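Aminotransferase, class IV (PDB 4TVI) probably transfers amino groups between the branched-chain amino acids leucine, isoleucine or valine and 2-oxoglutarate, using pyridoxal 5'-phosphate as cofactor. Local coordinates at residues 75-80 with 243-248; 167-172 with 212-217; 205-210 with 234-239; 220-223 with 228-231; 273-276 with 282-285. One frame throughout, in Å; residues are numbered along the deposited sequence.

Interaction 1: residues 75-80 with 243-248; sequences TPDLDR and RQRVIK
The start of helix 78-91 meets helix 241-252 through two arginine grips that run in opposite senses, R245 reaching to D77 and R80 reaching to Q244. The first is a bidentate, side-on salt bridge. R245 NH2 donates to D77 OD1 at 2.8 Å, using the syn lone pair of that oxygen, while R245 NE lies 3.1 Å from D77 OD2 in a nearly straight bond. Carboxylate and guanidinium are almost coplanar, and bends at the second and third torsions of R245 turn the NE edge of its guanidinium to the acid. D77 is the third residue of the type II turn T75 to L78, with a positive phi of 58°, and stands at the N-cap position, yet its side chain makes no capping bond and is spent on the other helix instead. Far apart in sequence, the two helices of the class IV aminotransferase chain are joined here by polar side chains. In the second grip R80 comes end-on: NH1 and NH2 both donate to Q244 OE1, the latter at 2.8 Å. Both nitrogens reach that oxygen from the same face of the amide, whose plane is turned 69° from the guanidinium. The other end of the amide is held too, since Q244 NE2 donates to N239 O. W309 of helix 297-310 packs against both D77 and R245.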
# COMPACT_ATOMS: atom_id res chain seq x y z
N THR A 75 3.99 29.64 -4.57
CA THR A 75 3.46 28.28 -4.51
C THR A 75 3.17 27.73 -5.90
O THR A 75 2.00 27.49 -6.24
CB THR A 75 2.17 28.22 -3.67
OG1 THR A 75 1.19 29.09 -4.25
CG2 THR A 75 2.42 28.65 -2.23
N PRO A 76 4.22 27.52 -6.71
CA PRO A 76 4.03 27.10 -8.11
C PRO A 76 3.27 25.79 -8.26
O PRO A 76 3.52 24.84 -7.52
CB PRO A 76 5.47 26.96 -8.63
CG PRO A 76 6.30 26.78 -7.41
CD PRO A 76 5.64 27.61 -6.35
N ASP A 77 2.34 25.78 -9.20
CA ASP A 77 1.56 24.59 -9.55
C ASP A 77 0.77 24.03 -8.36
O ASP A 77 0.45 22.84 -8.33
CB ASP A 77 2.46 23.50 -10.14
CG ASP A 77 2.75 23.71 -11.62
OD1 ASP A 77 1.85 24.22 -12.33
OD2 ASP A 77 3.87 23.38 -12.08
N LEU A 78 0.47 24.88 -7.39
CA LEU A 78 -0.39 24.49 -6.27
C LEU A 78 -1.75 24.02 -6.80
O LEU A 78 -2.37 23.12 -6.24
CB LEU A 78 -0.57 25.63 -5.27
CG LEU A 78 -1.60 25.39 -4.15
CD1 LEU A 78 -1.26 24.13 -3.36
CD2 LEU A 78 -1.69 26.60 -3.23
N ASP A 79 -2.22 24.66 -7.87
CA ASP A 79 -3.52 24.32 -8.42
C ASP A 79 -3.51 22.92 -9.03
O ASP A 79 -4.46 22.16 -8.85
CB ASP A 79 -3.96 25.36 -9.46
CG ASP A 79 -2.92 25.59 -10.56
OD1 ASP A 79 -1.73 25.30 -10.34
OD2 ASP A 79 -3.31 26.07 -11.64
N ARG A 80 -2.43 22.59 -9.73
CA ARG A 80 -2.31 21.27 -10.36
C ARG A 80 -2.18 20.17 -9.31
O ARG A 80 -2.80 19.12 -9.42
CB ARG A 80 -1.11 21.22 -11.31
CG ARG A 80 -1.16 22.24 -12.44
CD ARG A 80 -0.30 21.79 -13.60
NE ARG A 80 -0.84 20.58 -14.24
CZ ARG A 80 -0.15 19.81 -15.08
NH1 ARG A 80 1.11 20.11 -15.37
NH2 ARG A 80 -0.71 18.74 -15.62
N ARG A 243 7.87 17.68 -13.36
CA ARG A 243 8.43 17.14 -14.60
C ARG A 243 7.86 17.85 -15.83
O ARG A 243 8.62 18.32 -16.68
CB ARG A 243 8.14 15.64 -14.70
CG ARG A 243 8.43 15.01 -16.06
CD ARG A 243 7.78 13.64 -16.17
NE ARG A 243 8.10 12.99 -17.43
CZ ARG A 243 7.45 13.21 -18.57
NH1 ARG A 243 6.43 14.07 -18.61
NH2 ARG A 243 7.83 12.58 -19.67
N GLN A 244 6.54 17.94 -15.90
CA GLN A 244 5.87 18.59 -17.02
C GLN A 244 6.23 20.07 -17.10
O GLN A 244 6.40 20.61 -18.19
CB GLN A 244 4.35 18.45 -16.89
CG GLN A 244 3.85 17.01 -16.94
CD GLN A 244 2.38 16.90 -16.57
OE1 GLN A 244 1.56 17.73 -16.97
NE2 GLN A 244 2.04 15.88 -15.78
N ARG A 245 6.34 20.72 -15.95
CA ARG A 245 6.67 22.14 -15.91
C ARG A 245 8.08 22.38 -16.45
O ARG A 245 8.29 23.30 -17.23
CB ARG A 245 6.55 22.69 -14.48
CG ARG A 245 6.82 24.20 -14.38
CD ARG A 245 5.84 24.99 -15.25
NE ARG A 245 4.46 24.78 -14.81
CZ ARG A 245 3.39 25.25 -15.44
NH1 ARG A 245 3.52 25.97 -16.55
NH2 ARG A 245 2.18 24.99 -14.95
N VAL A 246 9.02 21.54 -16.02
CA VAL A 246 10.42 21.65 -16.45
C VAL A 246 10.57 21.38 -17.96
O VAL A 246 11.31 22.08 -18.66
CB VAL A 246 11.32 20.69 -15.65
CG1 VAL A 246 12.70 20.54 -16.29
CG2 VAL A 246 11.44 21.16 -14.20
N ILE A 247 9.85 20.38 -18.45
CA ILE A 247 9.85 20.08 -19.88
C ILE A 247 9.33 21.28 -20.67
O ILE A 247 9.93 21.69 -21.66
CB ILE A 247 8.98 18.85 -20.21
CG1 ILE A 247 9.62 17.57 -19.65
CG2 ILE A 247 8.78 18.72 -21.70
CD1 ILE A 247 8.73 16.34 -19.79
N LYS A 248 8.23 21.84 -20.20
CA LYS A 248 7.61 22.99 -20.85
C LYS A 248 8.56 24.19 -20.88
O LYS A 248 8.72 24.83 -21.92
CB LYS A 248 6.30 23.36 -20.13
CG LYS A 248 5.54 24.54 -20.71
CD LYS A 248 4.22 24.74 -19.99
CE LYS A 248 3.63 26.12 -20.26
NZ LYS A 248 3.34 26.36 -21.69

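Interaction 2: residues 167-172 with 212-217; sequences FRRPYL and VAETAT
R169 meets strand 212-215 in two ways, by an aliphatic touch on A213 and by an electrostatic approach to E214. The apolar part is small: R169 CG rests on A213 CB at 3.7 Å. The charged part is a long salt bridge, with E214 OE2 3.9 Å from R169 NE. The oxygen stands over the centre of the guanidinium face, with the carboxylate plane turned 76° from that of the arginine, and no N-H points at it. P170 CD covers the opposite face, 3.9 Å above the plane, and so the flat group lies between a proline ring and an acid. R169 owes this place to bends at chi2 and chi3, which fold the chain back beside P170, the next residue. Its hydrogen bonding is directed away from E214, for NE donates to T236 O. On the strand, A213 and E214 both face V205, a classic beta bulge, and T215 OG1 accepts from T217 N at 3.1 Å in an ST turn. E214 OE1 lies near N1 of the pyridoxal phosphate carried by the modified lysine at position 180, consistent with the glutamate that meets the pyridine nitrogen in class IV enzymes. Since E214 OE2 is met over a face, the attraction rests on charge alone, and no directed bond from R169 sets the rotation of the E214 carboxylate.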
# COMPACT_ATOMS: atom_id res chain seq x y z
N PHE A 167 14.59 -4.53 -7.63
CA PHE A 167 13.15 -4.45 -7.74
C PHE A 167 12.72 -3.60 -8.93
O PHE A 167 13.48 -2.77 -9.40
CB PHE A 167 12.55 -3.91 -6.45
CG PHE A 167 13.04 -4.64 -5.22
CD1 PHE A 167 12.62 -5.93 -4.96
CD2 PHE A 167 13.92 -4.03 -4.34
CE1 PHE A 167 13.07 -6.61 -3.83
CE2 PHE A 167 14.37 -4.70 -3.21
CZ PHE A 167 13.94 -5.99 -2.96
N ARG A 168 11.49 -3.81 -9.40
CA ARG A 168 10.97 -3.05 -10.53
C ARG A 168 9.66 -2.37 -10.18
O ARG A 168 9.01 -2.71 -9.18
CB ARG A 168 10.77 -3.95 -11.76
CG ARG A 168 11.96 -4.82 -12.10
CD ARG A 168 11.73 -5.59 -13.42
NE ARG A 168 12.87 -6.46 -13.72
CZ ARG A 168 12.82 -7.53 -14.51
NH1 ARG A 168 11.69 -7.88 -15.11
NH2 ARG A 168 13.91 -8.25 -14.71
N ARG A 169 9.29 -1.39 -11.00
CA ARG A 169 7.99 -0.76 -10.94
C ARG A 169 6.88 -1.78 -11.17
O ARG A 169 7.02 -2.67 -12.01
CB ARG A 169 7.87 0.35 -11.99
CG ARG A 169 8.91 1.46 -11.89
CD ARG A 169 8.75 2.27 -10.61
NE ARG A 169 7.38 2.76 -10.46
CZ ARG A 169 6.80 3.00 -9.29
NH1 ARG A 169 7.47 2.79 -8.16
NH2 ARG A 169 5.55 3.44 -9.25
N PRO A 170 5.79 -1.67 -10.42
CA PRO A 170 4.59 -2.44 -10.77
C PRO A 170 3.90 -1.83 -11.98
O PRO A 170 4.39 -0.85 -12.56
CB PRO A 170 3.72 -2.35 -9.52
CG PRO A 170 4.30 -1.25 -8.68
CD PRO A 170 5.54 -0.71 -9.34
N TYR A 171 2.76 -2.39 -12.36
CA TYR A 171 1.97 -1.87 -13.47
C TYR A 171 0.50 -2.01 -13.12
O TYR A 171 0.16 -2.73 -12.18
CB TYR A 171 2.30 -2.59 -14.78
CG TYR A 171 2.31 -4.10 -14.67
CD1 TYR A 171 3.41 -4.77 -14.14
CD2 TYR A 171 1.22 -4.85 -15.08
CE1 TYR A 171 3.42 -6.15 -14.02
CE2 TYR A 171 1.23 -6.24 -14.97
CZ TYR A 171 2.33 -6.88 -14.44
OH TYR A 171 2.34 -8.25 -14.32
N LEU A 172 -0.37 -1.35 -13.88
CA LEU A 172 -1.77 -1.16 -13.51
C LEU A 172 -2.53 -2.45 -13.18
O LEU A 172 -3.42 -2.45 -12.33
CB LEU A 172 -2.51 -0.42 -14.63
CG LEU A 172 -3.92 0.06 -14.29
CD1 LEU A 172 -3.90 1.00 -13.10
CD2 LEU A 172 -4.55 0.73 -15.50
N VAL A 212 13.92 2.30 -18.10
CA VAL A 212 13.97 3.24 -16.99
C VAL A 212 12.64 3.97 -16.85
O VAL A 212 12.07 4.42 -17.85
CB VAL A 212 15.11 4.27 -17.16
CG1 VAL A 212 15.07 5.29 -16.04
CG2 VAL A 212 16.45 3.56 -17.19
N ALA A 213 12.15 4.05 -15.62
CA ALA A 213 10.92 4.76 -15.31
C ALA A 213 11.22 6.07 -14.60
O ALA A 213 10.76 7.13 -15.01
CB ALA A 213 10.01 3.89 -14.46
N GLU A 214 11.98 5.99 -13.52
CA GLU A 214 12.27 7.14 -12.66
C GLU A 214 13.23 6.70 -11.58
O GLU A 214 13.76 5.59 -11.63
CB GLU A 214 10.98 7.70 -12.04
CG GLU A 214 10.15 6.65 -11.30
CD GLU A 214 9.02 7.27 -10.49
OE1 GLU A 214 8.90 8.51 -10.51
OE2 GLU A 214 8.26 6.52 -9.86
N THR A 215 13.45 7.56 -10.58
CA THR A 215 14.22 7.13 -9.42
C THR A 215 13.23 6.56 -8.41
O THR A 215 12.04 6.49 -8.69
CB THR A 215 15.04 8.28 -8.79
OG1 THR A 215 14.23 9.02 -7.87
CG2 THR A 215 15.59 9.21 -9.87
N ALA A 216 13.72 6.16 -7.24
CA ALA A 216 12.84 5.58 -6.24
C ALA A 216 11.96 6.64 -5.58
O ALA A 216 11.01 6.31 -4.86
CB ALA A 216 13.65 4.84 -5.19
N THR A 217 12.27 7.91 -5.81
CA THR A 217 11.54 9.00 -5.15
C THR A 217 11.04 10.10 -6.08
O THR A 217 10.34 11.02 -5.64
CB THR A 217 12.41 9.70 -4.09
OG1 THR A 217 13.54 10.31 -4.74
CG2 THR A 217 12.90 8.71 -3.03

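Interaction 3: residues 205-210 with 234-239; sequences VTDVLG and NGTFLN
With chi1 of 56° in D207 and 66° in N234, each side chain has CG tucked between its backbone N and carbonyl carbon, and the two polar ends meet between the two loops. N234 ND2 donates to D207 OD2 at 3.0 Å. The acceptor lies in the amide plane, but it is approached on its anti side and from somewhat outside the carboxylate plane, and the bond is bent, 145° at the hydrogen. The other carboxylate oxygen serves its own loop: D207 OD1 accepts from N211 N, and it takes a weak bond from L209 N at 2.9 Å. The amide oxygen of N234 is likewise used inside its loop. T236 OG1 donates to N234 OD1 at 2.7 Å, in the carbonyl plane and on a lone pair, while T236 N comes to the same oxygen at 3.1 Å from above that plane. Two donors on the oxygen fix the rotation of the amide and so aim its NH2 group at D207. The remaining contact is simple packing, with T236 OG1 3.7 Å from D207 CB. A213 of strand 212-215 touches T236 as well. One loop is the type I turn D207 to G210, closing the hairpin of strands 202-206 and 212-215 with a glycine at positive phi; the other is an Asx turn headed by N234, whose amide also bonds to the first.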
# COMPACT_ATOMS: atom_id res chain seq x y z
N VAL A 205 15.22 3.26 -11.28
CA VAL A 205 14.25 2.16 -11.30
C VAL A 205 13.70 1.89 -12.70
O VAL A 205 13.38 2.82 -13.44
CB VAL A 205 13.07 2.46 -10.35
CG1 VAL A 205 12.22 1.22 -10.15
CG2 VAL A 205 13.59 2.97 -9.01
N THR A 206 13.59 0.61 -13.05
CA THR A 206 13.02 0.23 -14.34
C THR A 206 11.62 -0.34 -14.17
O THR A 206 11.22 -0.71 -13.06
CB THR A 206 13.89 -0.81 -15.07
OG1 THR A 206 13.82 -2.06 -14.37
CG2 THR A 206 15.33 -0.34 -15.16
N ASP A 207 10.86 -0.35 -15.26
CA ASP A 207 9.57 -1.04 -15.28
C ASP A 207 9.82 -2.51 -15.61
O ASP A 207 10.97 -2.93 -15.74
CB ASP A 207 8.61 -0.38 -16.29
CG ASP A 207 9.19 -0.30 -17.70
OD1 ASP A 207 9.98 -1.19 -18.08
OD2 ASP A 207 8.85 0.65 -18.43
N VAL A 208 8.75 -3.28 -15.78
CA VAL A 208 8.86 -4.71 -16.00
C VAL A 208 9.51 -5.03 -17.35
O VAL A 208 10.10 -6.10 -17.53
CB VAL A 208 7.46 -5.38 -15.87
CG1 VAL A 208 7.39 -6.73 -16.59
CG2 VAL A 208 7.11 -5.55 -14.39
N LEU A 209 9.45 -4.07 -18.27
CA LEU A 209 10.10 -4.23 -19.57
C LEU A 209 11.60 -3.98 -19.51
O LEU A 209 12.31 -4.22 -20.47
CB LEU A 209 9.46 -3.27 -20.59
CG LEU A 209 7.99 -3.50 -20.89
CD1 LEU A 209 7.52 -2.56 -21.99
CD2 LEU A 209 7.78 -4.94 -21.31
N GLY A 210 12.08 -3.48 -18.38
CA GLY A 210 13.50 -3.21 -18.23
C GLY A 210 13.86 -1.81 -18.71
O GLY A 210 15.03 -1.47 -18.84
N ASN A 234 4.46 5.98 -19.31
CA ASN A 234 3.76 4.79 -19.79
C ASN A 234 2.84 4.22 -18.71
O ASN A 234 2.30 3.12 -18.86
CB ASN A 234 4.75 3.72 -20.27
CG ASN A 234 5.60 3.14 -19.14
OD1 ASN A 234 5.51 3.56 -17.98
ND2 ASN A 234 6.44 2.17 -19.48
N GLY A 235 2.67 4.96 -17.62
CA GLY A 235 1.73 4.58 -16.58
C GLY A 235 2.30 3.77 -15.43
O GLY A 235 1.59 3.49 -14.47
N THR A 236 3.57 3.41 -15.52
CA THR A 236 4.19 2.61 -14.47
C THR A 236 4.77 3.53 -13.41
O THR A 236 5.19 3.08 -12.34
CB THR A 236 5.29 1.68 -15.01
OG1 THR A 236 6.31 2.47 -15.63
CG2 THR A 236 4.72 0.72 -16.03
N PHE A 237 4.80 4.82 -13.73
CA PHE A 237 5.27 5.84 -12.81
C PHE A 237 4.45 7.10 -13.01
O PHE A 237 3.80 7.27 -14.05
CB PHE A 237 6.75 6.13 -13.00
CG PHE A 237 7.09 6.71 -14.35
CD1 PHE A 237 7.28 5.88 -15.44
CD2 PHE A 237 7.25 8.07 -14.52
CE1 PHE A 237 7.61 6.40 -16.68
CE2 PHE A 237 7.58 8.61 -15.75
CZ PHE A 237 7.76 7.77 -16.84
N LEU A 238 4.45 7.98 -12.02
CA LEU A 238 3.70 9.23 -12.13
C LEU A 238 4.35 10.18 -13.11
O LEU A 238 5.56 10.44 -13.04
CB LEU A 238 3.58 9.90 -10.76
CG LEU A 238 2.59 9.26 -9.79
CD1 LEU A 238 2.66 9.94 -8.43
CD2 LEU A 238 1.18 9.36 -10.36
N ASN A 239 3.55 10.70 -14.03
CA ASN A 239 3.98 11.79 -14.89
C ASN A 239 3.93 13.06 -14.07
O ASN A 239 2.92 13.77 -14.07
CB ASN A 239 3.09 11.88 -16.13
CG ASN A 239 3.52 12.97 -17.08
OD1 ASN A 239 4.51 13.67 -16.84
ND2 ASN A 239 2.79 13.12 -18.18

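Interaction 4: residues 220-223 with 228-231; sequences VFMV and VFTP
F221 and T230 form the dense half of this hairpin contact. T230 lies alongside the ring with CB 3.9 Å from the centroid of F221, a CH-pi contact over the face, while V228 CG1 meets the ring edge at 3.6 Å from F221 CD2. T230 OG1 stands over the ring centre and also donates to V220 O at 2.7 Å, helped by a chi1 of -171° that sets OG1 opposite the backbone N; P231, next in line across from V220, has no N-H to offer. Packing on the F221 face thins toward the non-hydrogen-bonded pair V223 and V228, with V223 CG2 4.2 Å from V228 CG2. M222 and F229 make an antiparallel hydrogen-bonded pair, with F229 N 2.7 Å from M222 O. The face bearing these two is the more open one: M222 CG meets F229 CB at 3.8 Å, but F229 is partly exposed, with R224 in cation-pi contact. Strand 272-277 flanks the hairpin on one side and strand 257-260 on the other; F221 meets F274 with nearly parallel rings, R243 and I247 of helix 241-252 pack on F221 and T230, and F267 of helix 264-268 touches V220 and M222.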
# COMPACT_ATOMS: atom_id res chain seq x y z
N VAL A 220 12.99 11.23 -13.39
CA VAL A 220 14.41 11.33 -13.72
C VAL A 220 14.59 11.91 -15.12
O VAL A 220 13.75 11.71 -16.00
CB VAL A 220 15.12 9.97 -13.60
CG1 VAL A 220 14.70 9.02 -14.73
CG2 VAL A 220 16.64 10.14 -13.56
N PHE A 221 15.67 12.67 -15.28
CA PHE A 221 16.05 13.27 -16.55
C PHE A 221 17.52 13.00 -16.81
O PHE A 221 18.29 12.80 -15.88
CB PHE A 221 15.84 14.78 -16.54
CG PHE A 221 14.41 15.23 -16.64
CD1 PHE A 221 13.55 15.13 -15.55
CD2 PHE A 221 13.94 15.81 -17.81
CE1 PHE A 221 12.24 15.57 -15.64
CE2 PHE A 221 12.63 16.24 -17.91
CZ PHE A 221 11.77 16.13 -16.82
N MET A 222 17.91 13.03 -18.08
CA MET A 222 19.31 13.02 -18.42
C MET A 222 19.61 13.99 -19.56
O MET A 222 18.71 14.37 -20.31
CB MET A 222 19.77 11.60 -18.80
CG MET A 222 18.97 10.97 -19.93
SD MET A 222 19.75 9.46 -20.54
CE MET A 222 20.89 10.15 -21.74
N VAL A 223 20.87 14.39 -19.65
CA VAL A 223 21.32 15.29 -20.71
C VAL A 223 22.42 14.61 -21.50
O VAL A 223 23.34 14.02 -20.93
CB VAL A 223 21.83 16.61 -20.14
CG1 VAL A 223 22.18 17.59 -21.28
CG2 VAL A 223 20.80 17.23 -19.19
N VAL A 228 18.01 17.07 -23.84
CA VAL A 228 17.47 16.47 -22.63
C VAL A 228 16.60 15.26 -22.98
O VAL A 228 15.77 15.33 -23.89
CB VAL A 228 16.64 17.48 -21.82
CG1 VAL A 228 16.04 16.83 -20.58
CG2 VAL A 228 17.51 18.67 -21.43
N PHE A 229 16.82 14.16 -22.27
CA PHE A 229 16.02 12.94 -22.43
C PHE A 229 15.39 12.56 -21.10
O PHE A 229 16.02 12.67 -20.05
CB PHE A 229 16.87 11.78 -22.96
CG PHE A 229 17.47 12.02 -24.33
CD1 PHE A 229 18.64 12.75 -24.48
CD2 PHE A 229 16.86 11.49 -25.46
CE1 PHE A 229 19.19 12.96 -25.74
CE2 PHE A 229 17.41 11.70 -26.73
CZ PHE A 229 18.57 12.43 -26.86
N THR A 230 14.14 12.10 -21.15
CA THR A 230 13.43 11.66 -19.97
C THR A 230 12.47 10.54 -20.37
O THR A 230 11.93 10.56 -21.48
CB THR A 230 12.67 12.83 -19.30
OG1 THR A 230 12.15 12.42 -18.03
CG2 THR A 230 11.52 13.30 -20.18
N PRO A 231 12.27 9.55 -19.48
CA PRO A 231 11.39 8.42 -19.79
C PRO A 231 10.01 8.85 -20.26
O PRO A 231 9.38 9.71 -19.63
CB PRO A 231 11.30 7.68 -18.46
CG PRO A 231 12.60 7.96 -17.80
CD PRO A 231 12.96 9.38 -18.19

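Interaction 5: residues 273-276 with 282-285; sequences IFST and VVPI
Strands 273-276 and 282-285 run antiparallel, their axes 4.3 Å apart at closest approach, and S275 and V283 bond to each other through both backbone groups, S275 N reaching V283 O at 2.7 Å and V283 N reaching S275 O at 2.9 Å. Further along, I285 N donates to I273 O at 2.7 Å, and water 1 accepts from I273 N and lies within bonding distance of I285 O. Between these bonds F274 faces P284 as a non-hydrogen-bonded pair, a position where the proline's missing N-H costs no bond to the partner strand. Side chains divide between two faces. On one, the isoleucines cross obliquely, and I273 CG2 packs against I285 CD1 at 3.6 Å; S275 OG, with chi1 at 70°, lies beside V283 CB at 3.6 Å. On the other, F274 CG sits between its own N and carbonyl carbon, chi1 67°, which carries the ring toward V282: CD2 touches V282 CG1 at 4.0 Å. Its CB is pressed close to the partner backbone, 3.3 Å from V283 O. F160 of strand 160-164 packs on S275, V283 and I285, whereas V246 of helix 241-252 covers T276 and V282 from the face of F274. Such pairing is that of a beta hairpin, here built into the mixed sheet of the class IV aminotransferase fold, with strands 219-224 and 160-164 as its neighbours.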
# COMPACT_ATOMS: atom_id res chain seq x y z
N ILE A 273 22.73 14.01 -15.22
CA ILE A 273 21.50 13.38 -14.76
C ILE A 273 20.89 14.26 -13.67
O ILE A 273 21.61 14.77 -12.80
CB ILE A 273 21.74 11.95 -14.21
CG1 ILE A 273 22.49 11.09 -15.22
CG2 ILE A 273 20.41 11.29 -13.84
CD1 ILE A 273 22.79 9.67 -14.72
N PHE A 274 19.58 14.46 -13.72
CA PHE A 274 18.91 15.17 -12.64
C PHE A 274 17.49 14.64 -12.41
O PHE A 274 16.97 13.84 -13.19
CB PHE A 274 18.89 16.68 -12.90
CG PHE A 274 18.04 17.12 -14.07
CD1 PHE A 274 18.59 17.21 -15.35
CD2 PHE A 274 16.72 17.50 -13.88
CE1 PHE A 274 17.82 17.64 -16.42
CE2 PHE A 274 15.94 17.94 -14.95
CZ PHE A 274 16.50 18.01 -16.22
N SER A 275 16.89 15.07 -11.30
CA SER A 275 15.54 14.64 -10.98
C SER A 275 14.64 15.86 -10.77
O SER A 275 15.13 16.96 -10.51
CB SER A 275 15.53 13.75 -9.74
OG SER A 275 15.84 14.50 -8.57
N THR A 276 13.33 15.64 -10.90
CA THR A 276 12.35 16.67 -10.60
C THR A 276 11.32 16.12 -9.63
O THR A 276 11.04 14.92 -9.61
CB THR A 276 11.63 17.19 -11.86
OG1 THR A 276 10.89 16.13 -12.47
CG2 THR A 276 12.62 17.77 -12.87
N VAL A 282 14.14 20.86 -8.78
CA VAL A 282 15.17 20.33 -9.67
C VAL A 282 16.41 19.95 -8.87
O VAL A 282 16.97 20.80 -8.17
CB VAL A 282 15.54 21.35 -10.77
CG1 VAL A 282 16.69 20.83 -11.62
CG2 VAL A 282 14.34 21.65 -11.65
N VAL A 283 16.81 18.68 -8.94
CA VAL A 283 17.91 18.19 -8.13
C VAL A 283 18.88 17.39 -8.99
O VAL A 283 18.47 16.45 -9.68
CB VAL A 283 17.42 17.30 -6.95
CG1 VAL A 283 18.59 16.74 -6.18
CG2 VAL A 283 16.53 18.10 -6.02
N PRO A 284 20.17 17.74 -8.94
CA PRO A 284 21.18 17.03 -9.72
C PRO A 284 21.49 15.65 -9.16
O PRO A 284 21.42 15.42 -7.95
CB PRO A 284 22.41 17.93 -9.61
CG PRO A 284 22.25 18.58 -8.28
CD PRO A 284 20.77 18.80 -8.11
N ILE A 285 21.80 14.73 -10.06
CA ILE A 285 22.28 13.42 -9.67
C ILE A 285 23.76 13.38 -10.01
O ILE A 285 24.14 13.46 -11.17
CB ILE A 285 21.47 12.32 -10.36
CG1 ILE A 285 20.06 12.30 -9.76
CG2 ILE A 285 22.15 10.97 -10.21
CD1 ILE A 285 19.05 11.45 -10.51
O HOH W 1 24.68 15.28 -13.36

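From the N terminus, interaction 1 opens first at 75-80 and closes a long loop only at 243-248, bringing helix 78-91 to helix 241-252. Interactions 2, 3 and 4 all fall within that span. Interaction 2 opens at 167-172, and before its partner 212-217 is reached interaction 3 has begun at 205-210, so the two cross; their centres are only about 5 Å apart, where strands 202-206 and 212-215 pair in the mixed sheet. Interaction 4, a short hairpin, lies inside the loop of interaction 3, which ends at 234-239. Interaction 5 follows in series as a second hairpin, with strand 272-277 beside strand 219-224 of interaction 4. Helix 241-252 packs on both hairpins.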